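Local coordinates for protein Phl p 3 allergen (Phleum pratense, PDB 3FT9) that is a secreted grass-pollen allergen of the expansin B subfamily that may bind cell-wall polysaccharides through its expansin C-terminal domain, at residues Val2-Thr7 and Ile21-Pro26. Numbering follows the deposited sequence.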
loop_
_atom_site.group_PDB
_atom_site.type_symbol
_atom_site.label_atom_id
_atom_site.label_comp_id
_atom_site.label_asym_id
_atom_site.label_seq_id
_atom_site.Cartn_x
_atom_site.Cartn_y
_atom_site.Cartn_z
ATOM N N VAL A 2 -3.707 0.385 16.323
ATOM C CA VAL A 2 -3.612 -0.483 15.060
ATOM C C VAL A 2 -4.165 0.137 13.762
ATOM O O VAL A 2 -5.245 -0.222 13.207
ATOM C CB VAL A 2 -4.123 -1.862 15.302
ATOM C CG1 VAL A 2 -4.805 -1.914 16.668
ATOM C CG2 VAL A 2 -5.006 -2.290 14.142
ATOM N N GLN A 3 -3.368 1.081 13.280
ATOM C CA GLN A 3 -3.812 2.181 12.450
ATOM C C GLN A 3 -2.834 2.254 11.293
ATOM O O GLN A 3 -1.638 2.093 11.514
ATOM C CB GLN A 3 -3.560 3.493 13.216
ATOM C CG GLN A 3 -4.444 3.804 14.386
ATOM C CD GLN A 3 -5.898 3.999 13.960
ATOM O OE1 GLN A 3 -6.332 5.138 13.678
ATOM N NE2 GLN A 3 -6.657 2.890 13.892
ATOM N N VAL A 4 -3.320 2.501 10.094
ATOM C CA VAL A 4 -2.430 2.754 8.958
ATOM C C VAL A 4 -2.936 3.879 8.099
ATOM O O VAL A 4 -4.101 3.921 7.737
ATOM C CB VAL A 4 -2.252 1.481 8.118
ATOM C CG1 VAL A 4 -1.931 0.374 9.060
ATOM C CG2 VAL A 4 -3.560 1.117 7.427
ATOM N N THR A 5 -2.035 4.753 7.707
ATOM C CA THR A 5 -2.322 5.694 6.658
ATOM C C THR A 5 -1.289 5.422 5.539
ATOM O O THR A 5 -0.225 4.819 5.809
ATOM C CB THR A 5 -2.213 7.148 7.158
ATOM O OG1 THR A 5 -0.867 7.375 7.466
ATOM C CG2 THR A 5 -2.987 7.340 8.488
ATOM N N PHE A 6 -1.654 5.821 4.327
ATOM C CA PHE A 6 -0.862 5.690 3.094
ATOM C C PHE A 6 -0.947 7.094 2.493
ATOM O O PHE A 6 -2.052 7.535 2.131
ATOM C CB PHE A 6 -1.570 4.799 2.060
ATOM C CG PHE A 6 -1.883 3.381 2.558
ATOM C CD1 PHE A 6 -1.129 2.248 2.111
ATOM C CD2 PHE A 6 -2.995 3.165 3.397
ATOM C CE1 PHE A 6 -1.355 0.953 2.622
ATOM C CE2 PHE A 6 -3.263 1.883 3.891
ATOM C CZ PHE A 6 -2.449 0.752 3.496
ATOM N N THR A 7 0.196 7.786 2.336
ATOM C CA THR A 7 0.247 9.010 1.561
ATOM C C THR A 7 0.913 8.741 0.194
ATOM O O THR A 7 2.010 8.244 0.150
ATOM C CB THR A 7 1.062 9.994 2.292
ATOM O OG1 THR A 7 0.580 10.036 3.630
ATOM C CG2 THR A 7 0.947 11.371 1.706
ATOM N N ILE A 21 3.891 4.921 4.263
ATOM C CA ILE A 21 2.926 4.172 4.987
ATOM C C ILE A 21 3.234 4.361 6.493
ATOM O O ILE A 21 4.304 3.988 6.949
ATOM C CB ILE A 21 2.903 2.659 4.605
ATOM C CG1 ILE A 21 2.606 2.492 3.043
ATOM C CG2 ILE A 21 1.921 1.938 5.610
ATOM C CD1 ILE A 21 2.448 1.081 2.550
ATOM N N LYS A 22 2.334 4.951 7.253
ATOM C CA LYS A 22 2.579 4.974 8.708
ATOM C C LYS A 22 1.760 3.945 9.397
ATOM O O LYS A 22 0.580 4.051 9.363
ATOM C CB LYS A 22 2.219 6.337 9.260
ATOM C CG LYS A 22 2.927 7.500 8.447
ATOM C CD LYS A 22 4.428 7.592 8.800
ATOM C CE LYS A 22 5.269 6.252 8.479
ATOM N NZ LYS A 22 6.532 5.957 9.332
ATOM N N TYR A 23 2.396 2.974 10.026
ATOM C CA TYR A 23 1.819 1.846 10.651
ATOM C C TYR A 23 2.073 1.905 12.151
ATOM O O TYR A 23 3.171 1.575 12.617
ATOM C CB TYR A 23 2.583 0.617 10.175
ATOM C CG TYR A 23 2.107 -0.715 10.708
ATOM C CD1 TYR A 23 1.213 -1.470 9.952
ATOM C CD2 TYR A 23 2.628 -1.294 11.878
ATOM C CE1 TYR A 23 0.785 -2.748 10.363
ATOM C CE2 TYR A 23 2.160 -2.597 12.321
ATOM C CZ TYR A 23 1.213 -3.303 11.552
ATOM O OH TYR A 23 0.648 -4.536 11.869
ATOM N N THR A 24 1.033 2.262 12.895
ATOM C CA THR A 24 0.973 2.112 14.367
ATOM C C THR A 24 0.263 0.897 14.904
ATOM O O THR A 24 -0.921 0.653 14.590
ATOM C CB THR A 24 0.287 3.276 14.875
ATOM O OG1 THR A 24 1.020 4.368 14.319
ATOM C CG2 THR A 24 0.347 3.315 16.395
ATOM N N ARG A 25 1.022 0.108 15.677
ATOM C CA ARG A 25 0.507 -1.040 16.342
ATOM C C ARG A 25 1.332 -1.221 17.605
ATOM O O ARG A 25 2.459 -1.741 17.532
ATOM C CB ARG A 25 0.718 -2.219 15.449
ATOM C CG ARG A 25 0.035 -3.439 15.926
ATOM C CD ARG A 25 0.319 -4.570 14.931
ATOM N NE ARG A 25 -0.173 -5.788 15.526
ATOM C CZ ARG A 25 -1.322 -6.372 15.222
ATOM N NH1 ARG A 25 -2.100 -5.887 14.250
ATOM N NH2 ARG A 25 -1.664 -7.470 15.902
ATOM N N PRO A 26 0.837 -0.726 18.756
ATOM C CA PRO A 26 1.696 -0.842 19.962
ATOM C C PRO A 26 2.393 -2.225 20.200
ATOM O O PRO A 26 1.724 -3.275 20.142
ATOM C CB PRO A 26 0.735 -0.455 21.079
ATOM C CG PRO A 26 -0.213 0.611 20.344
ATOM C CD PRO A 26 -0.083 0.427 18.870
#
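Ile21 and Phe6 meet as a non-hydrogen-bonded pair of an antiparallel beta hairpin, in which each strand presents alternate side chains to the two faces of the sheet. Followed outward, Ile21 changes partner atom by atom. Its CB lies in front of the carbonyl oxygen of Thr5, and the CG2 branch comes closer from the same side, with CG2 3.6 Å from Thr5 O. The other branch, with CG1 anti to the carbonyl carbon (chi1 -58°), reaches the ring: Ile21 CG1 lies 3.9 Å from Phe6 CD1. An extended chi2 of -175° carries Ile21 CD1 on to Phe6 CD1 and CE1, 3.8 Å from each. The two side chains run side by side, as do Val4 and Tyr23, where Val4 CG1 comes 3.8 Å from Tyr23 CD1.

On the other face, Thr5 OG1 rests against the first methylenes of Lys22, whose chain then bends away. Paired backbone hydrogen bonds join Thr5 to Lys22 and Gln3 to Thr24; the shortest runs from Gln3 N to Thr24 O at 2.8 Å. Val2 and Gln3 together face Thr24 in a classic beta bulge, and Val2 CA also approaches Thr24 O in a CA-H...O contact.

The face carrying Val4, Phe6, Ile21 and Tyr23 turns to the interior of the domain: Phe67 meets the Phe6 ring, Phe79 of strand 76-83 touches Val4, and Val33 and Phe69 receive Ile21. Within the sheet, strand 3-8 lies between strands 16-24 and 92-93, while strand 52-56 borders 16-24 on its other edge.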